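Alkaline serine protease (Pseudoalteromonas sp., PDB 1Y9Z) probably hydrolyses peptide bonds in protein substrates as a cold-adapted serine protease of the subtilisin-like family. Local coordinates at residues Thr4-Gly7 with Gln8-Gly12; Thr53-Trp56 with Tyr57-Gly60; Gly134-Thr137 with Thr138-Asn141; Leu322-Asn326 with Ser327-Val331. All blocks are in the same frame, centred on the assembly; numbering follows the deposited sequence.

Contact 1 of 4, residues Thr4-Gly7 with Gln8-Gly12; sequences TPWG and QTFVG
Trp6 turns the edge of its indole onto the face of Phe10 in a T-shaped pair. The six-membered ring of Trp6 and the Phe10 ring have centroids 4.8 Å apart and planes at 76°. Trp6 CE3 sits over the centre of the phenyl ring, and Trp6 CZ3 reaches Phe10 CD1 at 3.5 Å. With CG between the backbone N and carbonyl carbon (chi1 72°), the indole comes back toward Phe10 although its CB points away, and NE1 bonds to Ala204 O. With an alanine here, Phe10 would probably lose the partner over its face and Ala204 O its indole donor. Pro5, at the N-cap, lies alongside Gln8, with Pro5 CG 3.3 Å from Gln8 CG; Gln8 NE2 is hydrogen-bonded to Thr72 O. Gln8 N bonds to Pro5 O, and Phe10 N to Trp6 O at 3.0 Å. Gly12 ends the helix in a Schellman motif, and Val11 packs on Pro201 of strand 196-201 and Val378 of helix 368-385. Proline at the N-cap offers no side-chain acceptor; the turn probably relies on Pro5 O and Trp6 O, on water 1, which donates to Thr4 O and lies 2.6 Å from Thr9 OG1, and on the ring pair.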
loop_
_atom_site.group_PDB
_atom_site.type_symbol
_atom_site.label_atom_id
_atom_site.label_comp_id
_atom_site.label_asym_id
_atom_site.label_seq_id
_atom_site.Cartn_x
_atom_site.Cartn_y
_atom_site.Cartn_z
ATOM N N THR A 4 4.505 9.934 8.252
ATOM C CA THR A 4 3.208 9.939 7.596
ATOM C C THR A 4 3.457 9.491 6.157
ATOM O O THR A 4 3.965 10.264 5.340
ATOM C CB THR A 4 2.577 11.350 7.579
ATOM O OG1 THR A 4 2.328 11.782 8.923
ATOM C CG2 THR A 4 1.263 11.338 6.814
ATOM N N PRO A 5 3.123 8.231 5.831
ATOM C CA PRO A 5 3.335 7.736 4.465
ATOM C C PRO A 5 2.624 8.621 3.447
ATOM O O PRO A 5 1.557 9.166 3.734
ATOM C CB PRO A 5 2.777 6.313 4.519
ATOM C CG PRO A 5 1.741 6.389 5.603
ATOM C CD PRO A 5 2.428 7.228 6.653
ATOM N N TRP A 6 3.215 8.757 2.262
ATOM C CA TRP A 6 2.648 9.614 1.224
ATOM C C TRP A 6 1.170 9.372 0.944
ATOM O O TRP A 6 0.422 10.318 0.716
ATOM C CB TRP A 6 3.442 9.495 -0.087
ATOM C CG TRP A 6 3.270 8.197 -0.833
ATOM C CD1 TRP A 6 4.025 7.065 -0.707
ATOM C CD2 TRP A 6 2.285 7.912 -1.834
ATOM N NE1 TRP A 6 3.574 6.094 -1.572
ATOM C CE2 TRP A 6 2.506 6.587 -2.274
ATOM C CE3 TRP A 6 1.236 8.648 -2.404
ATOM C CZ2 TRP A 6 1.716 5.981 -3.261
ATOM C CZ3 TRP A 6 0.448 8.044 -3.386
ATOM C CH2 TRP A 6 0.696 6.723 -3.802
ATOM N N GLY A 7 0.750 8.112 0.970
ATOM C CA GLY A 7 -0.643 7.801 0.704
ATOM C C GLY A 7 -1.603 8.496 1.650
ATOM O O GLY A 7 -2.683 8.936 1.245
ATOM N N GLN A 8 -1.218 8.596 2.919
ATOM C CA GLN A 8 -2.062 9.241 3.918
ATOM C C GLN A 8 -2.290 10.711 3.594
ATOM O O GLN A 8 -3.383 11.239 3.792
ATOM C CB GLN A 8 -1.426 9.130 5.306
ATOM C CG GLN A 8 -1.306 7.711 5.844
ATOM C CD GLN A 8 -2.638 6.998 5.929
ATOM O OE1 GLN A 8 -3.655 7.598 6.280
ATOM N NE2 GLN A 8 -2.637 5.702 5.625
ATOM N N THR A 9 -1.248 11.368 3.099
ATOM C CA THR A 9 -1.339 12.779 2.754
ATOM C C THR A 9 -2.112 13.006 1.459
ATOM O O THR A 9 -2.901 13.949 1.361
ATOM C CB THR A 9 0.063 13.404 2.614
ATOM O OG1 THR A 9 0.793 13.216 3.833
ATOM C CG2 THR A 9 -0.044 14.896 2.325
ATOM N N PHE A 10 -1.901 12.138 0.473
ATOM C CA PHE A 10 -2.570 12.274 -0.820
ATOM C C PHE A 10 -4.092 12.159 -0.805
ATOM O O PHE A 10 -4.774 12.879 -1.537
ATOM C CB PHE A 10 -2.010 11.265 -1.828
ATOM C CG PHE A 10 -0.716 11.690 -2.469
ATOM C CD1 PHE A 10 -0.453 11.365 -3.796
ATOM C CD2 PHE A 10 0.246 12.394 -1.750
ATOM C CE1 PHE A 10 0.745 11.731 -4.399
ATOM C CE2 PHE A 10 1.450 12.765 -2.344
ATOM C CZ PHE A 10 1.700 12.433 -3.671
ATOM N N VAL A 11 -4.629 11.263 0.016
ATOM C CA VAL A 11 -6.075 11.078 0.078
ATOM C C VAL A 11 -6.758 12.163 0.900
ATOM O O VAL A 11 -7.986 12.242 0.939
ATOM C CB VAL A 11 -6.442 9.691 0.659
ATOM C CG1 VAL A 11 -5.820 8.593 -0.193
ATOM C CG2 VAL A 11 -5.976 9.585 2.106
ATOM N N GLY A 12 -5.954 12.997 1.556
ATOM C CA GLY A 12 -6.494 14.075 2.361
ATOM C C GLY A 12 -7.182 13.625 3.634
ATOM O O GLY A 12 -8.296 14.057 3.930
HETATM O O HOH W 1 3.318 12.460 3.788
#

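Contact 2 of 4, residues Thr53-Trp56 with Tyr57-Gly60; sequences TGNW and YQPG
A type I beta turn from Asn55 to Gln58, in the loop between strand 44-47 and helix 65-74, brings Asn55 over the ring of Tyr57. Its closing bond runs from Gln58 N to Asn55 O at 3.1 Å. Asn55 CB lies over the Tyr57 face, 3.7 Å from the ring centroid, as a CH-pi contact. The Asn55 amide extends the same way as the phenol, its plane only 12° from that of the ring, so the two flat groups are stacked. Tyr57 meets Trp56 quite differently: its edge is directed at the face of the five-membered ring of Trp56 in a T-shaped pair, with planes at 83° and Tyr57 CD1 3.6 Å from Trp56 CE2. Tyr57 CB adds a second CH-pi contact, 3.8 Å from the centroid of the six-membered ring of Trp56. A chi1 of 49° folds the Tyr57 ring back over its own backbone, and the two aromatic side chains cross at about a right angle. Arg35 makes a cation-pi contact with Tyr57. The whole is a type I turn in a loop of the subtilisin-like alpha/beta domain, anchored to strand 92-100 by Lys97 NZ, which bonds to Gln58 O, and by Ile95, which Trp56 touches.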
loop_
_atom_site.group_PDB
_atom_site.type_symbol
_atom_site.label_atom_id
_atom_site.label_comp_id
_atom_site.label_asym_id
_atom_site.label_seq_id
_atom_site.Cartn_x
_atom_site.Cartn_y
_atom_site.Cartn_z
ATOM N N THR A 53 -8.843 -20.689 11.457
ATOM C CA THR A 53 -7.753 -19.717 11.405
ATOM C C THR A 53 -7.203 -19.238 12.747
ATOM O O THR A 53 -6.591 -18.173 12.823
ATOM C CB THR A 53 -8.173 -18.480 10.583
ATOM O OG1 THR A 53 -9.377 -17.928 11.131
ATOM C CG2 THR A 53 -8.417 -18.865 9.129
ATOM N N GLY A 54 -7.413 -20.018 13.800
ATOM C CA GLY A 54 -6.904 -19.638 15.108
ATOM C C GLY A 54 -7.448 -18.333 15.660
ATOM O O GLY A 54 -8.646 -18.064 15.577
ATOM N N ASN A 55 -6.566 -17.521 16.234
ATOM C CA ASN A 55 -6.969 -16.244 16.811
ATOM C C ASN A 55 -6.824 -15.101 15.818
ATOM O O ASN A 55 -5.793 -14.966 15.154
ATOM C CB ASN A 55 -6.144 -15.938 18.065
ATOM C CG ASN A 55 -6.409 -16.919 19.189
ATOM O OD1 ASN A 55 -7.561 -17.207 19.515
ATOM N ND2 ASN A 55 -5.343 -17.429 19.794
ATOM N N TRP A 56 -7.859 -14.271 15.726
ATOM C CA TRP A 56 -7.843 -13.142 14.806
ATOM C C TRP A 56 -6.731 -12.158 15.148
ATOM O O TRP A 56 -6.214 -11.469 14.268
ATOM C CB TRP A 56 -9.193 -12.412 14.822
ATOM C CG TRP A 56 -9.556 -11.779 16.140
ATOM C CD1 TRP A 56 -10.333 -12.321 17.129
ATOM C CD2 TRP A 56 -9.159 -10.483 16.609
ATOM N NE1 TRP A 56 -10.446 -11.440 18.179
ATOM C CE2 TRP A 56 -9.735 -10.306 17.887
ATOM C CE3 TRP A 56 -8.372 -9.454 16.072
ATOM C CZ2 TRP A 56 -9.550 -9.140 18.637
ATOM C CZ3 TRP A 56 -8.189 -8.292 16.820
ATOM C CH2 TRP A 56 -8.777 -8.147 18.089
ATOM N N TYR A 57 -6.366 -12.105 16.427
ATOM C CA TYR A 57 -5.328 -11.192 16.903
ATOM C C TYR A 57 -3.904 -11.742 16.827
ATOM O O TYR A 57 -2.961 -11.115 17.314
ATOM C CB TYR A 57 -5.633 -10.754 18.342
ATOM C CG TYR A 57 -5.954 -11.885 19.297
ATOM C CD1 TYR A 57 -7.256 -12.374 19.423
ATOM C CD2 TYR A 57 -4.957 -12.460 20.086
ATOM C CE1 TYR A 57 -7.558 -13.405 20.315
ATOM C CE2 TYR A 57 -5.248 -13.490 20.980
ATOM C CZ TYR A 57 -6.548 -13.955 21.088
ATOM O OH TYR A 57 -6.838 -14.966 21.978
ATOM N N GLN A 58 -3.756 -12.914 16.221
ATOM C CA GLN A 58 -2.449 -13.547 16.057
ATOM C C GLN A 58 -2.328 -14.031 14.618
ATOM O O GLN A 58 -2.755 -15.135 14.284
ATOM C CB GLN A 58 -2.301 -14.724 17.029
ATOM C CG GLN A 58 -2.148 -14.292 18.480
ATOM C CD GLN A 58 -2.218 -15.446 19.463
ATOM O OE1 GLN A 58 -1.911 -15.283 20.645
ATOM N NE2 GLN A 58 -2.635 -16.612 18.986
ATOM N N PRO A 59 -1.738 -13.208 13.739
ATOM C CA PRO A 59 -1.596 -13.612 12.337
ATOM C C PRO A 59 -0.785 -14.881 12.105
ATOM O O PRO A 59 -1.052 -15.634 11.167
ATOM C CB PRO A 59 -0.946 -12.391 11.690
ATOM C CG PRO A 59 -0.163 -11.782 12.818
ATOM C CD PRO A 59 -1.131 -11.886 13.970
ATOM N N GLY A 60 0.196 -15.121 12.966
ATOM C CA GLY A 60 1.046 -16.282 12.795
ATOM C C GLY A 60 2.299 -15.822 12.073
ATOM O O GLY A 60 2.609 -14.631 12.064
#

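Contact 3 of 4, residues Gly134-Thr137 with Thr138-Asn141; sequences GSTT and TERN
Capping comes first: Thr136, the N-cap of helix 137-148, accepts from Glu139 N through OG1, a bond of 3.0 Å with an N-H...O angle of 156°. A chi1 of 77° swings the Thr136 hydroxyl in toward the first turn, where OG1 also touches Glu139 CB at 3.1 Å. Two backbone bonds follow, Arg140 N to Thr136 O at 3.0 Å and Asn141 N to Thr137 O at 2.9 Å. Among side-chain contacts, Thr137 and Asn141 lie alongside each other, the methyl carbon Thr137 CG2 approaching Asn141 OD1 to 3.6 Å. Water supplies the last kind: water 2 donates to Glu139 OE2 at 2.8 Å and, weakly, to Gly134 O. The Glu139 carboxylate does not close a reciprocal bond onto Thr136 N; instead Tyr171 OH is bonded both to Glu139 OE2 and to Thr136 N, a relay in place of the second half of a capping box. The chain of Glu139 is extended to reach that hydroxyl. Because the acid stands in the first turn, near the positive end of the helix dipole, its negative charge is likely to be favoured there.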
loop_
_atom_site.group_PDB
_atom_site.type_symbol
_atom_site.label_atom_id
_atom_site.label_comp_id
_atom_site.label_asym_id
_atom_site.label_seq_id
_atom_site.Cartn_x
_atom_site.Cartn_y
_atom_site.Cartn_z
ATOM N N GLY A 134 -13.499 -16.450 -9.817
ATOM C CA GLY A 134 -14.867 -16.922 -9.962
ATOM C C GLY A 134 -15.955 -16.012 -9.426
ATOM O O GLY A 134 -15.721 -15.191 -8.537
ATOM N N SER A 135 -17.158 -16.169 -9.975
ATOM C CA SER A 135 -18.323 -15.390 -9.572
ATOM C C SER A 135 -19.554 -16.295 -9.539
ATOM O O SER A 135 -19.649 -17.243 -10.321
ATOM C CB SER A 135 -18.548 -14.225 -10.548
ATOM O OG SER A 135 -18.461 -14.648 -11.901
ATOM N N THR A 136 -20.481 -16.019 -8.626
ATOM C CA THR A 136 -21.701 -16.823 -8.523
ATOM C C THR A 136 -22.917 -15.950 -8.246
ATOM O O THR A 136 -22.794 -14.833 -7.742
ATOM C CB THR A 136 -21.619 -17.880 -7.395
ATOM O OG1 THR A 136 -21.806 -17.240 -6.126
ATOM C CG2 THR A 136 -20.273 -18.584 -7.412
ATOM N N THR A 137 -24.097 -16.465 -8.580
ATOM C CA THR A 137 -25.329 -15.723 -8.361
ATOM C C THR A 137 -25.647 -15.609 -6.872
ATOM O O THR A 137 -26.073 -14.555 -6.401
ATOM C CB THR A 137 -26.516 -16.396 -9.072
ATOM O OG1 THR A 137 -26.189 -16.595 -10.454
ATOM C CG2 THR A 137 -27.756 -15.524 -8.974
ATOM N N THR A 138 -25.437 -16.692 -6.132
ATOM C CA THR A 138 -25.718 -16.679 -4.702
ATOM C C THR A 138 -24.879 -15.613 -4.003
ATOM O O THR A 138 -25.370 -14.892 -3.137
ATOM C CB THR A 138 -25.427 -18.047 -4.061
ATOM O OG1 THR A 138 -26.224 -19.053 -4.698
ATOM C CG2 THR A 138 -25.762 -18.021 -2.580
ATOM N N GLU A 139 -23.612 -15.511 -4.388
ATOM C CA GLU A 139 -22.727 -14.525 -3.788
ATOM C C GLU A 139 -23.120 -13.115 -4.227
ATOM O O GLU A 139 -23.177 -12.197 -3.407
ATOM C CB GLU A 139 -21.279 -14.833 -4.167
ATOM C CG GLU A 139 -20.246 -13.950 -3.499
ATOM C CD GLU A 139 -18.844 -14.471 -3.713
ATOM O OE1 GLU A 139 -18.247 -15.005 -2.753
ATOM O OE2 GLU A 139 -18.340 -14.363 -4.850
ATOM N N ARG A 140 -23.395 -12.938 -5.517
ATOM C CA ARG A 140 -23.798 -11.629 -6.027
ATOM C C ARG A 140 -25.027 -11.138 -5.260
ATOM O O ARG A 140 -25.088 -9.984 -4.837
ATOM C CB ARG A 140 -24.133 -11.710 -7.524
ATOM C CG ARG A 140 -24.424 -10.354 -8.166
ATOM C CD ARG A 140 -24.997 -10.487 -9.575
ATOM N NE ARG A 140 -24.071 -11.111 -10.521
ATOM C CZ ARG A 140 -22.960 -10.542 -10.983
ATOM N NH1 ARG A 140 -22.619 -9.323 -10.590
ATOM N NH2 ARG A 140 -22.190 -11.192 -11.844
ATOM N N ASN A 141 -25.998 -12.026 -5.076
ATOM C CA ASN A 141 -27.231 -11.692 -4.370
ATOM C C ASN A 141 -27.005 -11.382 -2.890
ATOM O O ASN A 141 -27.562 -10.416 -2.361
ATOM C CB ASN A 141 -28.238 -12.841 -4.502
ATOM C CG ASN A 141 -28.841 -12.939 -5.893
ATOM O OD1 ASN A 141 -29.489 -13.930 -6.229
ATOM N ND2 ASN A 141 -28.643 -11.906 -6.702
HETATM O O HOH W 2 -17.257 -16.556 -6.156
#

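Contact 4 of 4, residues Leu322-Asn326 with Ser327-Val331; sequences LVDAN and SDITV
The chain reverses in a type I beta turn from Asp324 to Ser327, closed by Ser327 N on Asp324 O at 3.1 Å, and Ser327 takes left-handed helical angles with a phi of 52°. Beyond the turn, the carboxylate of Asp324 is spread across two successive amides. Asp324 OD1 accepts from Ile329 N at 2.7 Å and Asp324 OD2 from Asp328 N at 2.9 Å, each donor on the syn side and somewhat out of the carboxylate plane. The group reaches them because CG of Asp324 stands opposite the backbone N across the CA-CB bond (chi1 -163°). OD1 is held a second time by Arg236 NE in a salt bridge, whereas Asp324 OD2 accepts from water 3 at 2.6 Å, a water that also accepts from Asn326 N. The loop leaves strand 321-323 for strand 333-336; both pair with strand 232-240, 321-323 in parallel and 333-336 antiparallel, in what is probably the inserted beta-barrel domain. A leucine in place of Asp324 would probably leave the amides of Asp328 and Ile329 without acceptors and Arg236 without its carboxylate. Asp328 lies beside Asn326, its OD2 3.1 Å from Asn326 CB, and its OD1 makes a salt bridge to Lys296. That lysine probably offsets the nearness of the two acids, whose Asp324 OD2 and Asp328 OD1 are 4.5 Å apart. Ile329, the centre of an inverse gamma turn, sets CG1 against Asp324 OD1 at 3.4 Å, and its CG2 meets Leu322 CD2 obliquely at 4.2 Å, while Ile292 packs against both Asp324 and Ile329.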
loop_
_atom_site.group_PDB
_atom_site.type_symbol
_atom_site.label_atom_id
_atom_site.label_comp_id
_atom_site.label_asym_id
_atom_site.label_seq_id
_atom_site.Cartn_x
_atom_site.Cartn_y
_atom_site.Cartn_z
ATOM N N LEU A 322 13.981 -6.401 -7.808
ATOM C CA LEU A 322 15.357 -6.317 -8.274
ATOM C C LEU A 322 15.736 -7.744 -8.633
ATOM O O LEU A 322 16.226 -8.501 -7.792
ATOM C CB LEU A 322 16.286 -5.786 -7.176
ATOM C CG LEU A 322 17.787 -5.818 -7.504
ATOM C CD1 LEU A 322 18.072 -5.024 -8.772
ATOM C CD2 LEU A 322 18.575 -5.252 -6.332
ATOM N N VAL A 323 15.466 -8.121 -9.879
ATOM C CA VAL A 323 15.777 -9.461 -10.356
ATOM C C VAL A 323 17.277 -9.522 -10.624
ATOM O O VAL A 323 17.774 -8.927 -11.578
ATOM C CB VAL A 323 14.991 -9.783 -11.643
ATOM C CG1 VAL A 323 15.265 -11.211 -12.078
ATOM C CG2 VAL A 323 13.505 -9.585 -11.397
ATOM N N ASP A 324 17.984 -10.244 -9.761
ATOM C CA ASP A 324 19.436 -10.380 -9.839
ATOM C C ASP A 324 19.820 -11.804 -10.247
ATOM O O ASP A 324 20.153 -12.636 -9.402
ATOM C CB ASP A 324 20.025 -10.037 -8.469
ATOM C CG ASP A 324 21.510 -9.746 -8.515
ATOM O OD1 ASP A 324 22.073 -9.449 -7.442
ATOM O OD2 ASP A 324 22.114 -9.805 -9.605
ATOM N N ALA A 325 19.776 -12.071 -11.548
ATOM C CA ALA A 325 20.087 -13.388 -12.093
ATOM C C ALA A 325 21.429 -13.973 -11.656
ATOM O O ALA A 325 21.510 -15.151 -11.309
ATOM C CB ALA A 325 20.019 -13.344 -13.616
ATOM N N ASN A 326 22.478 -13.157 -11.678
ATOM C CA ASN A 326 23.807 -13.627 -11.299
ATOM C C ASN A 326 24.192 -13.290 -9.862
ATOM O O ASN A 326 25.344 -13.469 -9.466
ATOM C CB ASN A 326 24.854 -13.054 -12.258
ATOM C CG ASN A 326 24.588 -13.431 -13.702
ATOM O OD1 ASN A 326 24.488 -14.611 -14.039
ATOM N ND2 ASN A 326 24.474 -12.427 -14.564
ATOM N N SER A 327 23.226 -12.807 -9.085
ATOM C CA SER A 327 23.469 -12.450 -7.690
ATOM C C SER A 327 24.663 -11.506 -7.582
ATOM O O SER A 327 25.559 -11.709 -6.761
ATOM C CB SER A 327 23.735 -13.711 -6.863
ATOM O OG SER A 327 22.655 -14.624 -6.956
ATOM N N ASP A 328 24.658 -10.470 -8.415
ATOM C CA ASP A 328 25.737 -9.488 -8.448
ATOM C C ASP A 328 25.609 -8.395 -7.392
ATOM O O ASP A 328 26.613 -7.873 -6.909
ATOM C CB ASP A 328 25.797 -8.842 -9.833
ATOM C CG ASP A 328 26.019 -9.855 -10.938
ATOM O OD1 ASP A 328 25.788 -9.509 -12.115
ATOM O OD2 ASP A 328 26.430 -10.992 -10.630
ATOM N N ILE A 329 24.376 -8.043 -7.038
ATOM C CA ILE A 329 24.149 -6.993 -6.054
ATOM C C ILE A 329 24.268 -7.516 -4.627
ATOM O O ILE A 329 23.278 -7.899 -4.003
ATOM C CB ILE A 329 22.763 -6.348 -6.250
ATOM C CG1 ILE A 329 22.541 -6.044 -7.737
ATOM C CG2 ILE A 329 22.665 -5.070 -5.429
ATOM C CD1 ILE A 329 23.629 -5.184 -8.368
ATOM N N THR A 330 25.498 -7.523 -4.122
ATOM C CA THR A 330 25.789 -8.001 -2.778
ATOM C C THR A 330 25.968 -6.847 -1.794
ATOM O O THR A 330 26.393 -7.048 -0.656
ATOM C CB THR A 330 27.064 -8.863 -2.774
ATOM O OG1 THR A 330 28.131 -8.137 -3.395
ATOM C CG2 THR A 330 26.829 -10.162 -3.534
ATOM N N VAL A 331 25.647 -5.638 -2.243
ATOM C CA VAL A 331 25.756 -4.449 -1.406
ATOM C C VAL A 331 24.357 -3.876 -1.185
ATOM O O VAL A 331 23.425 -4.200 -1.925
ATOM C CB VAL A 331 26.630 -3.366 -2.076
ATOM C CG1 VAL A 331 28.015 -3.922 -2.369
ATOM C CG2 VAL A 331 25.968 -2.876 -3.356
HETATM O O HOH W 3 22.655 -10.388 -12.099
#

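From the N terminus the four contacts follow in series, none enclosing or crossing another. Contact 1 forms the short helix 6-10, against strand 196-201 and helix 368-385. Contact 2 closes a tight turn between strand 44-47 and helix 65-74, probably also on the subtilisin-like alpha/beta domain; its centre is about 29 Å from that of contact 1. Contact 3 starts helix 137-148 after strand 125-128, with about 16 Å between its nearest atoms and those of contact 2. Contact 4 turns the chain between strands 321-323 and 333-336 of the larger, mixed sheet that probably belongs to the inserted barrel domain, and its centre lies about 45 Å from that of contact 3, the widest separation among them.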